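Local coordinates for choline binding protein PCPA (Streptococcus pneumoniae, PDB 4CP6) that probably attaches to choline on the pneumococcal cell surface, where it would present a leucine-rich repeat region, and is studied as a vaccine antigen, at residues 331-345 against 355-369. Residues are numbered along the deposited sequence; the frame is centred on the assembly and turned at random.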
loop_
_atom_site.group_PDB
_atom_site.type_symbol
_atom_site.label_atom_id
_atom_site.label_comp_id
_atom_site.label_asym_id
_atom_site.label_seq_id
_atom_site.Cartn_x
_atom_site.Cartn_y
_atom_site.Cartn_z
ATOM N N LYS A 331 8.505 -16.017 6.130
ATOM C CA LYS A 331 9.364 -16.496 5.038
ATOM C C LYS A 331 10.201 -15.317 4.511
ATOM O O LYS A 331 9.686 -14.206 4.390
ATOM C CB LYS A 331 8.467 -17.087 3.934
ATOM C CG LYS A 331 9.187 -17.734 2.766
ATOM C CD LYS A 331 8.189 -18.490 1.877
ATOM C CE LYS A 331 8.787 -18.933 0.561
ATOM N NZ LYS A 331 7.972 -20.005 -0.085
ATOM N N HIS A 332 11.478 -15.522 4.201
ATOM C CA HIS A 332 12.342 -14.457 3.668
ATOM C C HIS A 332 12.350 -13.236 4.572
ATOM O O HIS A 332 12.218 -12.108 4.107
ATOM C CB HIS A 332 11.980 -14.083 2.219
ATOM C CG HIS A 332 12.277 -15.185 1.256
ATOM N ND1 HIS A 332 13.572 -15.515 0.891
ATOM C CD2 HIS A 332 11.423 -16.029 0.645
ATOM C CE1 HIS A 332 13.442 -16.497 0.000
ATOM N NE2 HIS A 332 12.185 -16.870 -0.132
ATOM N N VAL A 333 12.542 -13.450 5.879
ATOM C CA VAL A 333 12.486 -12.336 6.802
ATOM C C VAL A 333 13.629 -11.342 6.564
ATOM O O VAL A 333 13.432 -10.139 6.780
ATOM C CB VAL A 333 12.391 -12.822 8.256
ATOM C CG1 VAL A 333 13.628 -13.632 8.655
ATOM C CG2 VAL A 333 12.188 -11.643 9.197
ATOM N N MET A 334 14.828 -11.839 6.150
ATOM C CA MET A 334 15.986 -10.970 5.876
ATOM C C MET A 334 16.513 -11.297 4.495
ATOM O O MET A 334 17.005 -12.416 4.251
ATOM C CB MET A 334 17.097 -11.174 6.912
ATOM C CG MET A 334 16.706 -10.719 8.323
ATOM S SD MET A 334 17.916 -11.259 9.571
ATOM C CE MET A 334 17.514 -13.028 9.677
ATOM N N ASN A 335 16.454 -10.336 3.593
ATOM C CA ASN A 335 16.947 -10.598 2.243
ATOM C C ASN A 335 17.498 -9.298 1.654
ATOM O O ASN A 335 16.824 -8.258 1.697
ATOM C CB ASN A 335 15.835 -11.177 1.332
ATOM C CG ASN A 335 16.266 -11.362 -0.117
ATOM O OD1 ASN A 335 16.386 -10.391 -0.871
ATOM N ND2 ASN A 335 16.554 -12.595 -0.533
ATOM N N GLY A 336 18.665 -9.365 1.030
ATOM C CA GLY A 336 19.205 -8.218 0.294
ATOM C C GLY A 336 19.627 -7.083 1.199
ATOM O O GLY A 336 18.991 -6.007 1.228
ATOM N N LEU A 337 20.679 -7.344 1.972
ATOM C CA LEU A 337 21.228 -6.433 2.999
ATOM C C LEU A 337 22.726 -6.289 2.725
ATOM O O LEU A 337 23.548 -6.926 3.375
ATOM C CB LEU A 337 20.950 -7.008 4.395
ATOM C CG LEU A 337 19.447 -7.364 4.659
ATOM C CD1 LEU A 337 19.255 -8.156 5.896
ATOM C CD2 LEU A 337 18.554 -6.119 4.636
ATOM N N PRO A 338 23.047 -5.497 1.662
ATOM C CA PRO A 338 24.431 -5.499 1.160
ATOM C C PRO A 338 25.507 -4.897 2.044
ATOM O O PRO A 338 26.703 -5.122 1.754
ATOM C CB PRO A 338 24.335 -4.754 -0.152
ATOM C CG PRO A 338 23.102 -3.863 -0.024
ATOM C CD PRO A 338 22.145 -4.720 0.781
ATOM N N LYS A 339 25.124 -4.144 3.098
ATOM C CA LYS A 339 26.090 -3.554 4.012
ATOM C C LYS A 339 26.000 -4.169 5.392
ATOM O O LYS A 339 26.689 -3.732 6.317
ATOM C CB LYS A 339 25.939 -2.028 4.066
ATOM C CG LYS A 339 26.437 -1.359 2.778
ATOM C CD LYS A 339 26.581 0.133 2.948
ATOM C CE LYS A 339 27.392 0.775 1.847
ATOM N NZ LYS A 339 27.554 2.248 2.090
ATOM N N LEU A 340 25.172 -5.245 5.536
ATOM C CA LEU A 340 25.046 -5.926 6.813
ATOM C C LEU A 340 26.364 -6.622 7.134
ATOM O O LEU A 340 26.765 -7.516 6.378
ATOM C CB LEU A 340 23.902 -6.962 6.754
ATOM C CG LEU A 340 23.519 -7.598 8.081
ATOM C CD1 LEU A 340 22.713 -6.636 8.935
ATOM C CD2 LEU A 340 22.687 -8.869 7.884
ATOM N N LYS A 341 27.043 -6.225 8.211
ATOM C CA LYS A 341 28.318 -6.816 8.597
ATOM C C LYS A 341 28.161 -7.940 9.601
ATOM O O LYS A 341 28.956 -8.888 9.630
ATOM C CB LYS A 341 29.206 -5.703 9.206
ATOM C CG LYS A 341 29.617 -4.626 8.216
ATOM C CD LYS A 341 30.532 -3.564 8.859
ATOM C CE LYS A 341 29.755 -2.494 9.600
ATOM N NZ LYS A 341 30.555 -1.254 9.789
ATOM N N SER A 342 27.117 -7.858 10.435
ATOM C CA SER A 342 26.950 -8.817 11.492
ATOM C C SER A 342 25.487 -9.066 11.781
ATOM O O SER A 342 24.690 -8.119 11.744
ATOM C CB SER A 342 27.608 -8.262 12.759
ATOM O OG SER A 342 27.569 -9.180 13.837
ATOM N N LEU A 343 25.165 -10.308 12.147
ATOM C CA LEU A 343 23.832 -10.700 12.593
ATOM C C LEU A 343 23.979 -11.447 13.915
ATOM O O LEU A 343 24.825 -12.357 14.011
ATOM C CB LEU A 343 23.137 -11.589 11.531
ATOM C CG LEU A 343 21.864 -12.269 12.017
ATOM C CD1 LEU A 343 20.733 -11.235 12.148
ATOM C CD2 LEU A 343 21.430 -13.381 11.051
ATOM N N THR A 344 23.174 -11.094 14.931
ATOM C CA THR A 344 23.143 -11.834 16.181
ATOM C C THR A 344 21.757 -12.416 16.363
ATOM O O THR A 344 20.768 -11.712 16.128
ATOM C CB THR A 344 23.542 -10.961 17.385
ATOM O OG1 THR A 344 24.903 -10.559 17.193
ATOM C CG2 THR A 344 23.387 -11.698 18.717
ATOM N N ILE A 345 21.687 -13.689 16.742
ATOM C CA ILE A 345 20.429 -14.385 16.941
ATOM C C ILE A 345 20.326 -14.622 18.443
ATOM O O ILE A 345 21.137 -15.358 19.019
ATOM C CB ILE A 345 20.383 -15.699 16.125
ATOM C CG1 ILE A 345 20.787 -15.451 14.652
ATOM C CG2 ILE A 345 19.004 -16.347 16.226
ATOM C CD1 ILE A 345 20.783 -16.697 13.746
ATOM N N PHE A 355 14.344 -20.227 4.544
ATOM C CA PHE A 355 14.382 -18.900 3.904
ATOM C C PHE A 355 14.630 -17.754 4.886
ATOM O O PHE A 355 14.212 -16.612 4.649
ATOM C CB PHE A 355 13.086 -18.651 3.096
ATOM C CG PHE A 355 12.781 -19.756 2.105
ATOM C CD1 PHE A 355 13.682 -20.078 1.103
ATOM C CD2 PHE A 355 11.615 -20.498 2.211
ATOM C CE1 PHE A 355 13.402 -21.094 0.186
ATOM C CE2 PHE A 355 11.339 -21.530 1.302
ATOM C CZ PHE A 355 12.232 -21.809 0.297
ATOM N N PHE A 356 15.352 -18.029 5.955
ATOM C CA PHE A 356 15.654 -17.064 7.003
ATOM C C PHE A 356 16.565 -15.929 6.546
ATOM O O PHE A 356 16.265 -14.743 6.784
ATOM C CB PHE A 356 16.273 -17.836 8.153
ATOM C CG PHE A 356 16.602 -17.072 9.404
ATOM C CD1 PHE A 356 15.591 -16.577 10.223
ATOM C CD2 PHE A 356 17.924 -16.955 9.836
ATOM C CE1 PHE A 356 15.897 -15.934 11.435
ATOM C CE2 PHE A 356 18.227 -16.317 11.043
ATOM C CZ PHE A 356 17.205 -15.826 11.833
ATOM N N LEU A 357 17.673 -16.276 5.843
ATOM C CA LEU A 357 18.654 -15.272 5.448
ATOM C C LEU A 357 19.161 -15.609 4.064
ATOM O O LEU A 357 19.577 -16.751 3.818
ATOM C CB LEU A 357 19.747 -15.236 6.503
ATOM C CG LEU A 357 20.875 -14.263 6.249
ATOM C CD1 LEU A 357 20.366 -12.795 6.213
ATOM C CD2 LEU A 357 21.956 -14.414 7.279
ATOM N N SER A 358 19.062 -14.655 3.136
ATOM C CA SER A 358 19.385 -14.918 1.738
ATOM C C SER A 358 19.597 -13.604 1.004
ATOM O O SER A 358 19.479 -12.509 1.575
ATOM C CB SER A 358 18.252 -15.708 1.058
ATOM O OG SER A 358 17.045 -14.954 1.061
ATOM N N GLY A 359 19.888 -13.717 -0.293
ATOM C CA GLY A 359 20.063 -12.557 -1.156
ATOM C C GLY A 359 21.427 -11.915 -1.065
ATOM O O GLY A 359 22.389 -12.533 -0.617
ATOM N N VAL A 360 21.526 -10.664 -1.519
ATOM C CA VAL A 360 22.820 -9.975 -1.533
ATOM C C VAL A 360 23.272 -9.708 -0.104
ATOM O O VAL A 360 22.588 -9.004 0.648
ATOM C CB VAL A 360 22.784 -8.695 -2.416
ATOM C CG1 VAL A 360 24.087 -7.915 -2.288
ATOM C CG2 VAL A 360 22.534 -9.060 -3.881
ATOM N N LEU A 361 24.433 -10.251 0.264
ATOM C CA LEU A 361 24.993 -10.140 1.604
ATOM C C LEU A 361 26.511 -9.942 1.495
ATOM O O LEU A 361 27.281 -10.558 2.228
ATOM C CB LEU A 361 24.656 -11.425 2.427
ATOM C CG LEU A 361 23.169 -11.650 2.716
ATOM C CD1 LEU A 361 22.915 -13.065 3.170
ATOM C CD2 LEU A 361 22.641 -10.624 3.746
ATOM N N ASP A 362 26.905 -9.002 0.637
ATOM C CA ASP A 362 28.313 -8.750 0.318
ATOM C C ASP A 362 29.221 -8.424 1.479
ATOM O O ASP A 362 30.420 -8.739 1.433
ATOM C CB ASP A 362 28.416 -7.628 -0.717
ATOM C CG ASP A 362 27.939 -7.999 -2.109
ATOM O OD1 ASP A 362 27.724 -9.203 -2.366
ATOM O OD2 ASP A 362 27.793 -7.087 -2.945
ATOM N N SER A 363 28.690 -7.778 2.515
ATOM C CA SER A 363 29.495 -7.325 3.643
ATOM C C SER A 363 29.413 -8.236 4.862
ATOM O O SER A 363 30.040 -7.958 5.885
ATOM C CB SER A 363 29.086 -5.908 4.039
ATOM O OG SER A 363 29.111 -4.998 2.955
ATOM N N LEU A 364 28.577 -9.329 4.782
ATOM C CA LEU A 364 28.330 -10.139 5.950
ATOM C C LEU A 364 29.555 -10.884 6.367
ATOM O O LEU A 364 30.009 -11.775 5.641
ATOM C CB LEU A 364 27.100 -11.066 5.764
ATOM C CG LEU A 364 26.622 -11.826 6.999
ATOM C CD1 LEU A 364 26.325 -10.895 8.188
ATOM C CD2 LEU A 364 25.397 -12.680 6.662
ATOM N N LYS A 365 30.065 -10.550 7.540
ATOM C CA LYS A 365 31.275 -11.170 8.067
ATOM C C LYS A 365 30.977 -12.242 9.077
ATOM O O LYS A 365 31.687 -13.249 9.154
ATOM C CB LYS A 365 32.093 -10.030 8.731
ATOM C CG LYS A 365 33.219 -10.403 9.656
ATOM C CD LYS A 365 33.964 -9.128 10.080
ATOM C CE LYS A 365 33.593 -8.658 11.469
ATOM N NZ LYS A 365 34.656 -7.803 12.066
ATOM N N GLU A 366 29.919 -12.041 9.883
ATOM C CA GLU A 366 29.716 -12.937 11.006
ATOM C C GLU A 366 28.263 -13.085 11.432
ATOM O O GLU A 366 27.502 -12.124 11.325
ATOM C CB GLU A 366 30.531 -12.423 12.227
ATOM C CG GLU A 366 30.238 -10.981 12.603
ATOM C CD GLU A 366 31.086 -10.351 13.695
ATOM O OE1 GLU A 366 31.915 -11.063 14.305
ATOM O OE2 GLU A 366 30.879 -9.148 13.975
ATOM N N ILE A 367 27.913 -14.281 11.907
ATOM C CA ILE A 367 26.610 -14.613 12.486
ATOM C C ILE A 367 26.886 -15.209 13.857
ATOM O O ILE A 367 27.605 -16.217 13.969
ATOM C CB ILE A 367 25.789 -15.575 11.594
ATOM C CG1 ILE A 367 25.476 -14.963 10.217
ATOM C CG2 ILE A 367 24.496 -15.990 12.304
ATOM C CD1 ILE A 367 24.895 -15.967 9.205
ATOM N N HIS A 368 26.308 -14.601 14.900
ATOM C CA HIS A 368 26.458 -15.075 16.271
ATOM C C HIS A 368 25.158 -15.725 16.708
ATOM O O HIS A 368 24.122 -15.032 16.768
ATOM C CB HIS A 368 26.829 -13.921 17.211
ATOM C CG HIS A 368 28.116 -13.247 16.861
ATOM N ND1 HIS A 368 29.277 -13.524 17.565
ATOM C CD2 HIS A 368 28.379 -12.300 15.933
ATOM C CE1 HIS A 368 30.220 -12.784 17.009
ATOM N NE2 HIS A 368 29.733 -12.024 16.023
ATOM N N ILE A 369 25.177 -17.022 17.010
ATOM C CA ILE A 369 24.011 -17.776 17.454
ATOM C C ILE A 369 24.146 -17.923 18.953
ATOM O O ILE A 369 25.053 -18.622 19.416
ATOM C CB ILE A 369 23.902 -19.125 16.739
ATOM C CG1 ILE A 369 23.910 -18.905 15.189
ATOM C CG2 ILE A 369 22.673 -19.906 17.238
ATOM C CD1 ILE A 369 23.594 -20.143 14.333
HETATM O O HOH W 1 15.690 -14.592 3.334
HETATM O O HOH W 2 18.918 -9.771 -2.609
HETATM O O HOH W 3 26.052 -7.935 3.754
HETATM O O HOH W 4 29.210 -8.396 16.006
#
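L343 and I367 are paired side by side on one face of a parallel ladder, in two neighbouring coils of a BspA-type leucine-rich repeat solenoid. The coils stack through two such ladders, 334-335 on 357-358 and 342-345 on 366-369. In the second, L343 O accepts from H368 N at 2.8 Å, and I345 N donates equally closely to H368 O. Between the ladders the register slips by one residue, and each coil turns through a type I turn, L337-L340 and L361-L364.

Between the ladders, apolar side chains of both coils pack together. The methyl CE of M334 sits over the centre of the F356 ring, 3.6 Å from the centroid, with the chain bent at chi3 (-74°), which turns CE onto the ring; in this Met-aromatic contact the sulfur stands farther off above the face. The I345 and F356 side chains come from opposite directions, bringing I345 CD1 to 3.7 Å from F356 CE2, while L343 and L357 meet tip to tip.

At one corner F355 CB lies over the face of the H332 imidazole. A water there donates to M334 O and F355 O and accepts from S358 OG. That hydroxyl also receives N335 ND2 at 2.9 Å, nearly in the amide plane.

At the turn, S363 OG donates to P338 O over 2.7 Å, in the carbonyl plane and on a lone pair.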